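Local structure of MNMC2 (Aquifex aeolicus, 3VYW) at residues Leu58-Tyr63 / Glu133-Lys138; Pro66-Thr71 / Ile75-Tyr80; Phe140-Glu145 / Glu149-Leu154. The protein methylates the modified wobble uridine of tRNA with S-adenosylmethionine as methyl donor, working without the oxidase domain to which this enzyme is usually fused. One frame throughout, in Å; residues are numbered along the deposited sequence.

In the fold
Interactions 1 and 2 both touch SAM, and interaction 3 lies next to the pocket, against Leu107 and Tyr109 of the SAM site. Their centres are 15 to 18 Å apart. Interaction 1 joins strand 56-60 of the small antiparallel sheet to the loop after strand 126-133 of the large mixed sheet. Interaction 2 is nested inside the loop closed by interaction 1, and runs from the end of the small sheet to helix 74-86. Interaction 3 follows both and packs the loop after strand 126-133 on helix 148-157. Leu58 of interaction 1 touches Pro141, and Ile75 of interaction 2 touches Leu143. Interaction 1 thus ties the small sheet to the Rossmann-like core, and interaction 3 packs within that core.

Interaction 1: Leu58-Tyr63 / Glu133-Lys138; sequences LIHKTY and EKELLK. With SAM (S-adenosylmethionine), chain E.
His60 NE2 donates a hydrogen bond to Glu135 OE2 at 3.1 Å. It is nearly straight, 169° at the hydrogen. The bond lies in the ring plane of His60 but meets the oxygen from above the carboxylate plane. Glu135 gets there with an extended chain, its CG anti to the backbone N (chi1 178°). Its OE1 takes a weak bond from Gln46 of strand 46-50. Tyr63 CD1 lies over one face of the His60 ring. The Tyr63 OH is 3.7 Å from Lys134 CE and also touches SAM C8. The aliphatic chain of Lys134 lies over one face of the adenine, with Lys134 CD 3.4 Å from SAM C5. Elsewhere in the contact Leu58 and Leu137 meet tip to tip, CD1 to CD1 at 3.6 Å. Glu133 OE1 accepts two bonds, from SAM O2' at 2.8 Å and from Glu135 N at 2.7 Å. An acid at the end of the second core strand that holds the ribose is characteristic of Rossmann-like methyltransferases. Glu135 therefore works through both its ends. Its backbone N helps position the ribose-binding acid, and its carboxylate ties that loop to strand 56-60 beside the ribose.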
loop_
_atom_site.group_PDB
_atom_site.type_symbol
_atom_site.label_atom_id
_atom_site.label_comp_id
_atom_site.label_asym_id
_atom_site.label_seq_id
_atom_site.Cartn_x
_atom_site.Cartn_y
_atom_site.Cartn_z
ATOM N N LEU A 58 4.284 -14.909 -2.763
ATOM C CA LEU A 58 3.217 -15.765 -2.385
ATOM C C LEU A 58 1.962 -15.145 -2.888
ATOM O O LEU A 58 1.896 -13.969 -3.086
ATOM C CB LEU A 58 3.126 -15.869 -0.885
ATOM C CG LEU A 58 4.382 -16.259 -0.157
ATOM C CD1 LEU A 58 4.185 -16.071 1.319
ATOM C CD2 LEU A 58 4.722 -17.682 -0.464
ATOM N N ILE A 59 0.948 -15.964 -3.067
ATOM C CA ILE A 59 -0.370 -15.475 -3.342
ATOM C C ILE A 59 -1.117 -15.518 -2.057
ATOM O O ILE A 59 -1.070 -16.498 -1.384
ATOM C CB ILE A 59 -1.139 -16.362 -4.303
ATOM C CG1 ILE A 59 -0.343 -16.632 -5.557
ATOM C CG2 ILE A 59 -2.440 -15.709 -4.668
ATOM C CD1 ILE A 59 -0.282 -15.472 -6.497
ATOM N N HIS A 60 -1.806 -14.448 -1.718
ATOM C CA HIS A 60 -2.640 -14.447 -0.554
ATOM C C HIS A 60 -4.039 -14.793 -0.959
ATOM O O HIS A 60 -4.650 -14.115 -1.763
ATOM C CB HIS A 60 -2.569 -13.104 0.139
ATOM C CG HIS A 60 -3.021 -13.123 1.561
ATOM N ND1 HIS A 60 -4.228 -13.498 1.916
ATOM C CD2 HIS A 60 -2.383 -12.781 2.711
ATOM C CE1 HIS A 60 -4.359 -13.409 3.215
ATOM N NE2 HIS A 60 -3.232 -12.976 3.704
ATOM N N LYS A 61 -4.533 -15.897 -0.427
ATOM C CA LYS A 61 -5.825 -16.461 -0.739
ATOM C C LYS A 61 -7.029 -15.632 -0.363
ATOM O O LYS A 61 -7.997 -15.653 -1.045
ATOM C CB LYS A 61 -5.931 -17.846 -0.135
ATOM C CG LYS A 61 -5.360 -18.937 -0.996
ATOM C CD LYS A 61 -4.620 -19.964 -0.179
ATOM C CE LYS A 61 -5.491 -21.152 0.185
ATOM N NZ LYS A 61 -4.656 -22.271 0.683
ATOM N N THR A 62 -6.965 -14.948 0.757
ATOM C CA THR A 62 -7.974 -14.003 1.136
ATOM C C THR A 62 -8.103 -12.800 0.221
ATOM O O THR A 62 -9.170 -12.421 -0.157
ATOM C CB THR A 62 -7.704 -13.509 2.555
ATOM O OG1 THR A 62 -7.567 -14.621 3.398
ATOM C CG2 THR A 62 -8.818 -12.735 3.058
ATOM N N TYR A 63 -6.997 -12.167 -0.075
ATOM C CA TYR A 63 -6.994 -11.026 -0.937
ATOM C C TYR A 63 -7.013 -11.377 -2.389
ATOM O O TYR A 63 -7.365 -10.588 -3.215
ATOM C CB TYR A 63 -5.781 -10.217 -0.639
ATOM C CG TYR A 63 -5.814 -9.668 0.723
ATOM C CD1 TYR A 63 -5.115 -10.251 1.740
ATOM C CD2 TYR A 63 -6.546 -8.558 0.995
ATOM C CE1 TYR A 63 -5.149 -9.737 2.992
ATOM C CE2 TYR A 63 -6.584 -8.049 2.236
ATOM C CZ TYR A 63 -5.875 -8.635 3.218
ATOM O OH TYR A 63 -5.932 -8.102 4.440
ATOM N N GLU A 133 2.313 -4.525 10.128
ATOM C CA GLU A 133 1.949 -5.805 9.596
ATOM C C GLU A 133 0.940 -6.459 10.482
ATOM O O GLU A 133 1.237 -6.742 11.590
ATOM C CB GLU A 133 3.191 -6.666 9.506
ATOM C CG GLU A 133 3.020 -8.010 8.854
ATOM C CD GLU A 133 2.103 -8.029 7.662
ATOM O OE1 GLU A 133 1.077 -8.666 7.718
ATOM O OE2 GLU A 133 2.428 -7.464 6.644
ATOM N N LYS A 134 -0.268 -6.638 10.003
ATOM C CA LYS A 134 -1.278 -7.399 10.701
ATOM C C LYS A 134 -1.128 -8.897 10.757
ATOM O O LYS A 134 -1.621 -9.509 11.662
ATOM C CB LYS A 134 -2.681 -6.986 10.318
ATOM C CG LYS A 134 -3.300 -7.670 9.130
ATOM C CD LYS A 134 -4.570 -6.950 8.791
ATOM C CE LYS A 134 -5.574 -7.835 8.132
ATOM N NZ LYS A 134 -6.903 -7.279 8.401
ATOM N N GLU A 135 -0.481 -9.475 9.764
ATOM C CA GLU A 135 -0.291 -10.901 9.664
ATOM C C GLU A 135 1.139 -11.262 9.347
ATOM O O GLU A 135 1.431 -11.643 8.253
ATOM C CB GLU A 135 -1.189 -11.469 8.585
ATOM C CG GLU A 135 -1.056 -12.963 8.349
ATOM C CD GLU A 135 -1.973 -13.497 7.268
ATOM O OE1 GLU A 135 -1.829 -14.648 6.898
ATOM O OE2 GLU A 135 -2.855 -12.797 6.796
ATOM N N LEU A 136 2.020 -11.160 10.321
ATOM C CA LEU A 136 3.397 -11.553 10.154
ATOM C C LEU A 136 3.547 -13.032 9.890
ATOM O O LEU A 136 2.891 -13.839 10.487
ATOM C CB LEU A 136 4.175 -11.200 11.383
ATOM C CG LEU A 136 5.658 -11.176 11.172
ATOM C CD1 LEU A 136 5.919 -10.347 9.959
ATOM C CD2 LEU A 136 6.306 -10.553 12.370
ATOM N N LEU A 137 4.424 -13.377 8.977
ATOM C CA LEU A 137 4.608 -14.733 8.579
ATOM C C LEU A 137 5.765 -15.311 9.329
ATOM O O LEU A 137 6.575 -14.586 9.842
ATOM C CB LEU A 137 4.877 -14.824 7.094
ATOM C CG LEU A 137 3.758 -14.519 6.127
ATOM C CD1 LEU A 137 4.123 -14.993 4.755
ATOM C CD2 LEU A 137 2.457 -15.131 6.556
ATOM N N LYS A 138 5.823 -16.629 9.375
ATOM C CA LYS A 138 6.930 -17.360 9.953
ATOM C C LYS A 138 7.868 -17.993 8.955
ATOM O O LYS A 138 8.969 -18.337 9.289
ATOM C CB LYS A 138 6.367 -18.435 10.824
ATOM C CG LYS A 138 4.886 -18.289 10.975
ATOM C CD LYS A 138 4.546 -17.452 12.192
ATOM C CE LYS A 138 3.307 -17.993 12.874
ATOM N NZ LYS A 138 3.139 -19.417 12.496
HETATM N N SAM E . 5.532 -5.032 1.253
HETATM C CA SAM E . 5.575 -6.444 1.181
HETATM C C SAM E . 6.911 -6.737 0.618
HETATM O O SAM E . 7.383 -7.847 0.588
HETATM O OXT SAM E . 7.561 -5.818 0.218
HETATM C CB SAM E . 4.341 -6.840 0.402
HETATM C CG SAM E . 3.157 -6.762 1.373
HETATM S SD SAM E . 1.664 -7.118 0.789
HETATM C CE SAM E . 1.442 -6.296 -0.600
HETATM C "C5'" SAM E . 0.473 -6.592 1.816
HETATM C "C4'" SAM E . 0.760 -6.703 3.319
HETATM O "O4'" SAM E . -0.070 -5.801 4.026
HETATM C "C3'" SAM E . 0.450 -8.057 3.920
HETATM O "O3'" SAM E . 1.460 -8.414 4.837
HETATM C "C2'" SAM E . -0.823 -7.837 4.690
HETATM O "O2'" SAM E . -0.899 -8.712 5.781
HETATM C "C1'" SAM E . -0.667 -6.424 5.144
HETATM N N9 SAM E . -1.918 -5.767 5.579
HETATM C C8 SAM E . -3.079 -5.748 4.968
HETATM N N7 SAM E . -3.978 -5.049 5.633
HETATM C C5 SAM E . -3.401 -4.599 6.708
HETATM C C6 SAM E . -3.793 -3.784 7.849
HETATM N N6 SAM E . -5.014 -3.299 7.986
HETATM N N1 SAM E . -2.893 -3.540 8.758
HETATM C C2 SAM E . -1.678 -3.989 8.659
HETATM N N3 SAM E . -1.271 -4.731 7.674
HETATM C C4 SAM E . -2.059 -5.075 6.676
#

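Interaction 2: Pro66-Thr71 / Ile75-Tyr80; sequences PYHSQT and IRESLY. With SAM (S-adenosylmethionine), chain E.
Glu77 holds CG anti to its backbone N (chi1 167°) and stays extended beyond it, which carries the carboxylate off helix 74-86 to the backbone of Ser69. His68 has CG beside its own backbone N (chi1 -83°), and this turns the imidazole in between Glu77 and SAM. Ser69 N donates to Glu77 OE1 at 2.8 Å. The bond is nearly straight and uses the syn lone pair of the oxygen. Ser69 CB packs on the same atom, 3.2 Å from Glu77 OE1. The hydroxyl of Ser69 is engaged elsewhere, with Ala72 N.

The His68 ring and the Glu77 carboxylate are turned 67° against each other. His68 CD2 presents the ring edge to Glu77 CD at 3.4 Å. Ser78 OG approaches the same ring obliquely, 3.8 Å from His68 NE2, but its hydrogen bond goes to Ala74 O. A further, weak bond links this hydroxyl to Asn110 of the SAM site.

The loop 66-71 follows the last strand of the small antiparallel sheet and leads into helix 74-86. In this methyltransferase it forms one wall of the cofactor pocket. The edge of His68 on the CE1 side faces the carboxylate of the SAM methionine part, with His68 CE1 3.1 Å from SAM OXT. Tyr109, another SAM-binding residue, meets the His68 ring. Tyr67 lies beside the sulfonium of SAM. Its ring comes obliquely, with Tyr67 CD2 3.9 Å from SAM SD, and Tyr67 O is 3.5 Å from the methyl carbon, SAM CE. Phe195 packs edge-to-face with the Tyr67 ring, and the backbone of Tyr67 is bonded to Leu58 of strand 56-60.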
loop_
_atom_site.group_PDB
_atom_site.type_symbol
_atom_site.label_atom_id
_atom_site.label_comp_id
_atom_site.label_asym_id
_atom_site.label_seq_id
_atom_site.Cartn_x
_atom_site.Cartn_y
_atom_site.Cartn_z
ATOM N N PRO A 66 -0.998 -11.633 -5.342
ATOM C CA PRO A 66 0.404 -11.788 -5.018
ATOM C C PRO A 66 0.927 -10.674 -4.145
ATOM O O PRO A 66 0.484 -9.576 -4.212
ATOM C CB PRO A 66 1.065 -11.769 -6.373
ATOM C CG PRO A 66 0.166 -11.009 -7.208
ATOM C CD PRO A 66 -1.200 -11.244 -6.731
ATOM N N TYR A 67 1.866 -10.992 -3.298
ATOM C CA TYR A 67 2.503 -10.003 -2.467
ATOM C C TYR A 67 3.235 -9.047 -3.369
ATOM O O TYR A 67 3.354 -7.873 -3.102
ATOM C CB TYR A 67 3.438 -10.686 -1.521
ATOM C CG TYR A 67 2.773 -11.203 -0.315
ATOM C CD1 TYR A 67 1.794 -12.147 -0.394
ATOM C CD2 TYR A 67 3.121 -10.743 0.905
ATOM C CE1 TYR A 67 1.182 -12.617 0.725
ATOM C CE2 TYR A 67 2.526 -11.202 2.016
ATOM C CZ TYR A 67 1.556 -12.133 1.925
ATOM O OH TYR A 67 0.989 -12.557 3.065
ATOM N N HIS A 68 3.704 -9.598 -4.467
ATOM C CA HIS A 68 4.350 -8.859 -5.486
ATOM C C HIS A 68 3.958 -9.295 -6.842
ATOM O O HIS A 68 3.487 -10.387 -7.016
ATOM C CB HIS A 68 5.825 -8.963 -5.324
ATOM C CG HIS A 68 6.366 -8.006 -4.343
ATOM N ND1 HIS A 68 6.574 -8.333 -3.077
ATOM C CD2 HIS A 68 6.711 -6.686 -4.474
ATOM C CE1 HIS A 68 7.036 -7.273 -2.427
ATOM N NE2 HIS A 68 7.117 -6.262 -3.287
ATOM N N SER A 69 4.168 -8.441 -7.824
ATOM C CA SER A 69 3.700 -8.690 -9.154
ATOM C C SER A 69 4.559 -9.689 -9.848
ATOM O O SER A 69 5.733 -9.547 -9.917
ATOM C CB SER A 69 3.664 -7.396 -9.938
ATOM O OG SER A 69 4.168 -7.563 -11.232
ATOM N N GLN A 70 3.928 -10.745 -10.302
ATOM C CA GLN A 70 4.576 -11.809 -11.007
ATOM C C GLN A 70 5.100 -11.391 -12.345
ATOM O O GLN A 70 6.118 -11.844 -12.789
ATOM C CB GLN A 70 3.645 -12.991 -11.082
ATOM C CG GLN A 70 2.992 -13.251 -9.751
ATOM C CD GLN A 70 2.060 -14.418 -9.753
ATOM O OE1 GLN A 70 0.877 -14.256 -9.924
ATOM N NE2 GLN A 70 2.589 -15.593 -9.553
ATOM N N THR A 71 4.359 -10.525 -12.993
ATOM C CA THR A 71 4.717 -9.994 -14.277
ATOM C C THR A 71 5.959 -9.147 -14.315
ATOM O O THR A 71 6.751 -9.249 -15.208
ATOM C CB THR A 71 3.552 -9.169 -14.806
ATOM O OG1 THR A 71 2.530 -10.049 -15.244
ATOM C CG2 THR A 71 3.961 -8.337 -15.945
ATOM N N ILE A 75 11.674 -8.213 -7.194
ATOM C CA ILE A 75 12.769 -7.303 -6.983
ATOM C C ILE A 75 12.621 -6.103 -7.852
ATOM O O ILE A 75 12.887 -5.009 -7.448
ATOM C CB ILE A 75 14.117 -7.958 -7.289
ATOM C CG1 ILE A 75 14.425 -9.039 -6.293
ATOM C CG2 ILE A 75 15.214 -6.943 -7.217
ATOM C CD1 ILE A 75 15.294 -10.108 -6.860
ATOM N N ARG A 76 12.210 -6.336 -9.075
ATOM C CA ARG A 76 12.010 -5.274 -10.022
ATOM C C ARG A 76 10.928 -4.331 -9.644
ATOM O O ARG A 76 11.062 -3.175 -9.843
ATOM C CB ARG A 76 11.805 -5.821 -11.409
ATOM C CG ARG A 76 13.085 -6.342 -11.983
ATOM C CD ARG A 76 12.875 -6.958 -13.329
ATOM N NE ARG A 76 12.789 -5.936 -14.341
ATOM C CZ ARG A 76 13.839 -5.371 -14.891
ATOM N NH1 ARG A 76 15.070 -5.721 -14.537
ATOM N NH2 ARG A 76 13.644 -4.446 -15.791
ATOM N N GLU A 77 9.846 -4.841 -9.108
ATOM C CA GLU A 77 8.839 -3.991 -8.541
ATOM C C GLU A 77 9.317 -3.203 -7.328
ATOM O O GLU A 77 9.040 -2.067 -7.208
ATOM C CB GLU A 77 7.587 -4.779 -8.223
ATOM C CG GLU A 77 6.605 -4.046 -7.350
ATOM C CD GLU A 77 5.403 -4.856 -7.078
ATOM O OE1 GLU A 77 5.316 -5.918 -7.643
ATOM O OE2 GLU A 77 4.543 -4.455 -6.317
ATOM N N SER A 78 10.060 -3.795 -6.431
ATOM C CA SER A 78 10.526 -3.029 -5.313
ATOM C C SER A 78 11.401 -1.894 -5.748
ATOM O O SER A 78 11.286 -0.811 -5.285
ATOM C CB SER A 78 11.323 -3.922 -4.378
ATOM O OG SER A 78 10.648 -5.097 -4.115
ATOM N N LEU A 79 12.314 -2.195 -6.639
ATOM C CA LEU A 79 13.248 -1.238 -7.171
ATOM C C LEU A 79 12.672 -0.116 -7.995
ATOM O O LEU A 79 13.057 1.010 -7.846
ATOM C CB LEU A 79 14.279 -1.972 -7.997
ATOM C CG LEU A 79 15.568 -1.233 -8.233
ATOM C CD1 LEU A 79 16.241 -0.941 -6.928
ATOM C CD2 LEU A 79 16.459 -2.067 -9.091
ATOM N N TYR A 80 11.793 -0.457 -8.910
ATOM C CA TYR A 80 11.218 0.523 -9.782
ATOM C C TYR A 80 9.939 1.177 -9.357
ATOM O O TYR A 80 9.713 2.285 -9.708
ATOM C CB TYR A 80 11.178 0.001 -11.192
ATOM C CG TYR A 80 12.541 -0.316 -11.688
ATOM C CD1 TYR A 80 12.881 -1.577 -12.019
ATOM C CD2 TYR A 80 13.496 0.645 -11.785
ATOM C CE1 TYR A 80 14.129 -1.881 -12.459
ATOM C CE2 TYR A 80 14.747 0.345 -12.226
ATOM C CZ TYR A 80 15.045 -0.924 -12.562
ATOM O OH TYR A 80 16.271 -1.264 -13.002
HETATM N N SAM E . 5.532 -5.032 1.253
HETATM C CA SAM E . 5.575 -6.444 1.181
HETATM C C SAM E . 6.911 -6.737 0.618
HETATM O O SAM E . 7.383 -7.847 0.588
HETATM O OXT SAM E . 7.561 -5.818 0.218
HETATM C CB SAM E . 4.341 -6.840 0.402
HETATM C CG SAM E . 3.157 -6.762 1.373
HETATM S SD SAM E . 1.664 -7.118 0.789
HETATM C CE SAM E . 1.442 -6.296 -0.600
HETATM C "C5'" SAM E . 0.473 -6.592 1.816
HETATM C "C4'" SAM E . 0.760 -6.703 3.319
HETATM O "O4'" SAM E . -0.070 -5.801 4.026
HETATM C "C3'" SAM E . 0.450 -8.057 3.920
HETATM O "O3'" SAM E . 1.460 -8.414 4.837
HETATM C "C2'" SAM E . -0.823 -7.837 4.690
HETATM O "O2'" SAM E . -0.899 -8.712 5.781
HETATM C "C1'" SAM E . -0.667 -6.424 5.144
HETATM N N9 SAM E . -1.918 -5.767 5.579
HETATM C C8 SAM E . -3.079 -5.748 4.968
HETATM N N7 SAM E . -3.978 -5.049 5.633
HETATM C C5 SAM E . -3.401 -4.599 6.708
HETATM C C6 SAM E . -3.793 -3.784 7.849
HETATM N N6 SAM E . -5.014 -3.299 7.986
HETATM N N1 SAM E . -2.893 -3.540 8.758
HETATM C C2 SAM E . -1.678 -3.989 8.659
HETATM N N3 SAM E . -1.271 -4.731 7.674
HETATM C C4 SAM E . -2.059 -5.075 6.676
#

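Interaction 3: Phe140-Glu145 / Glu149-Leu154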
loop_
_atom_site.group_PDB
_atom_site.type_symbol
_atom_site.label_atom_id
_atom_site.label_comp_id
_atom_site.label_asym_id
_atom_site.label_seq_id
_atom_site.Cartn_x
_atom_site.Cartn_y
_atom_site.Cartn_z
ATOM N N PHE A 140 9.383 -17.333 5.067
ATOM C CA PHE A 140 9.446 -16.420 3.961
ATOM C C PHE A 140 10.254 -17.023 2.862
ATOM O O PHE A 140 11.235 -17.626 3.103
ATOM C CB PHE A 140 10.096 -15.109 4.361
ATOM C CG PHE A 140 9.464 -14.444 5.529
ATOM C CD1 PHE A 140 9.787 -14.816 6.793
ATOM C CD2 PHE A 140 8.569 -13.442 5.356
ATOM C CE1 PHE A 140 9.233 -14.206 7.863
ATOM C CE2 PHE A 140 8.002 -12.827 6.426
ATOM C CZ PHE A 140 8.334 -13.212 7.684
ATOM N N PRO A 141 9.828 -16.825 1.635
ATOM C CA PRO A 141 10.645 -17.132 0.484
ATOM C C PRO A 141 11.784 -16.185 0.513
ATOM O O PRO A 141 11.593 -15.040 0.767
ATOM C CB PRO A 141 9.744 -16.775 -0.669
ATOM C CG PRO A 141 8.398 -16.925 -0.146
ATOM C CD PRO A 141 8.473 -16.457 1.250
ATOM N N ILE A 142 12.981 -16.666 0.271
ATOM C CA ILE A 142 14.136 -15.818 0.385
ATOM C C ILE A 142 14.516 -15.323 -0.959
ATOM O O ILE A 142 14.432 -16.021 -1.931
ATOM C CB ILE A 142 15.328 -16.524 1.007
ATOM C CG1 ILE A 142 14.924 -17.190 2.288
ATOM C CG2 ILE A 142 16.407 -15.538 1.321
ATOM C CD1 ILE A 142 14.836 -16.236 3.439
ATOM N N LEU A 143 14.920 -14.079 -0.984
ATOM C CA LEU A 143 15.327 -13.456 -2.198
ATOM C C LEU A 143 16.576 -14.110 -2.724
ATOM O O LEU A 143 17.417 -14.528 -1.990
ATOM C CB LEU A 143 15.503 -11.956 -1.988
ATOM C CG LEU A 143 14.255 -11.080 -1.894
ATOM C CD1 LEU A 143 14.605 -9.681 -1.495
ATOM C CD2 LEU A 143 13.481 -11.034 -3.169
ATOM N N PRO A 144 16.648 -14.225 -4.027
ATOM C CA PRO A 144 17.806 -14.757 -4.727
ATOM C C PRO A 144 18.940 -13.773 -4.727
ATOM O O PRO A 144 18.697 -12.622 -4.513
ATOM C CB PRO A 144 17.294 -14.921 -6.133
ATOM C CG PRO A 144 16.225 -13.931 -6.247
ATOM C CD PRO A 144 15.549 -13.932 -4.937
ATOM N N GLU A 145 20.184 -14.351 -5.068
ATOM C CA GLU A 145 21.252 -13.379 -5.090
ATOM C C GLU A 145 21.040 -12.517 -6.285
ATOM O O GLU A 145 20.522 -12.948 -7.269
ATOM C CB GLU A 145 22.630 -14.028 -5.131
ATOM C CG GLU A 145 23.349 -14.151 -3.804
ATOM C CD GLU A 145 22.954 -13.128 -2.738
ATOM O OE1 GLU A 145 21.877 -12.475 -2.780
ATOM O OE2 GLU A 145 23.769 -12.996 -1.797
ATOM N N GLU A 149 21.535 -12.243 1.006
ATOM C CA GLU A 149 22.230 -11.966 2.244
ATOM C C GLU A 149 21.557 -10.915 3.060
ATOM O O GLU A 149 21.454 -11.003 4.263
ATOM C CB GLU A 149 23.593 -11.440 1.923
ATOM C CG GLU A 149 24.702 -12.233 2.516
ATOM C CD GLU A 149 24.958 -13.500 1.755
ATOM O OE1 GLU A 149 25.883 -13.528 0.930
ATOM O OE2 GLU A 149 24.241 -14.477 1.990
ATOM N N ILE A 150 21.182 -9.867 2.367
ATOM C CA ILE A 150 20.485 -8.736 2.912
ATOM C C ILE A 150 19.097 -9.075 3.381
ATOM O O ILE A 150 18.643 -8.557 4.351
ATOM C CB ILE A 150 20.464 -7.609 1.894
ATOM C CG1 ILE A 150 20.164 -6.304 2.566
ATOM C CG2 ILE A 150 19.437 -7.867 0.841
ATOM C CD1 ILE A 150 20.917 -6.113 3.840
ATOM N N HIS A 151 18.402 -9.916 2.649
ATOM C CA HIS A 151 17.109 -10.334 3.078
ATOM C C HIS A 151 17.079 -11.141 4.341
ATOM O O HIS A 151 16.242 -10.936 5.190
ATOM C CB HIS A 151 16.427 -11.070 1.959
ATOM C CG HIS A 151 14.959 -11.199 2.146
ATOM N ND1 HIS A 151 14.278 -12.241 1.731
ATOM C CD2 HIS A 151 14.062 -10.372 2.747
ATOM C CE1 HIS A 151 13.016 -12.085 2.037
ATOM N NE2 HIS A 151 12.886 -10.943 2.662
ATOM N N GLU A 152 17.986 -12.088 4.454
ATOM C CA GLU A 152 18.133 -12.905 5.626
ATOM C C GLU A 152 18.536 -12.080 6.798
ATOM O O GLU A 152 18.130 -12.316 7.886
ATOM C CB GLU A 152 19.110 -14.040 5.393
ATOM C CG GLU A 152 18.536 -15.129 4.514
ATOM C CD GLU A 152 19.432 -16.316 4.376
ATOM O OE1 GLU A 152 19.684 -16.755 3.245
ATOM O OE2 GLU A 152 19.858 -16.820 5.411
ATOM N N PHE A 153 19.347 -11.087 6.552
ATOM C CA PHE A 153 19.759 -10.183 7.575
ATOM C C PHE A 153 18.609 -9.409 8.164
ATOM O O PHE A 153 18.547 -9.235 9.341
ATOM C CB PHE A 153 20.806 -9.274 6.976
ATOM C CG PHE A 153 21.131 -8.066 7.774
ATOM C CD1 PHE A 153 22.271 -8.016 8.492
ATOM C CD2 PHE A 153 20.344 -6.958 7.731
ATOM C CE1 PHE A 153 22.600 -6.902 9.192
ATOM C CE2 PHE A 153 20.656 -5.848 8.435
ATOM C CZ PHE A 153 21.793 -5.814 9.158
ATOM N N LEU A 154 17.710 -8.923 7.332
ATOM C CA LEU A 154 16.515 -8.265 7.786
ATOM C C LEU A 154 15.584 -9.169 8.535
ATOM O O LEU A 154 15.009 -8.801 9.495
ATOM C CB LEU A 154 15.779 -7.652 6.618
ATOM C CG LEU A 154 14.468 -6.958 6.916
ATOM C CD1 LEU A 154 14.723 -5.702 7.683
ATOM C CD2 LEU A 154 13.772 -6.619 5.639
#
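The loop leading into helix 148-157 is held against the first turns of that helix by Leu143 and His151. Leu143 N donates a weak hydrogen bond to His151 ND1 at 3.3 Å. The Leu143 side chain then lies over one face of the ring. Its CG makes a CH-pi contact 4.2 Å from the centroid of the His151 ring. At the ring edge Pro141 O is 3.5 Å from His151 CE1. With CG anti to the backbone N (chi1 -163°), the His151 ring leaves the helix toward the loop. Its NE2 is bonded to Leu107 O, so both nitrogens have a partner, though the one at ND1 is weak. Leu107 belongs to the SAM site, as does Tyr109, which also meets this ring.

The helix lies in the crossover between strand 126-133 and its parallel neighbour 166-172, part of the Rossmann-like core. On the outer side Ile142 CG2 packs across Glu152 CG at 3.9 Å. Near the start of the helix two acids face each other, Glu145 OE2 and Glu149 OE1 at 3.5 Å. Glu145 OE1 accepts a bond from Arg148 N, and the helix N-terminus probably eases this repulsion.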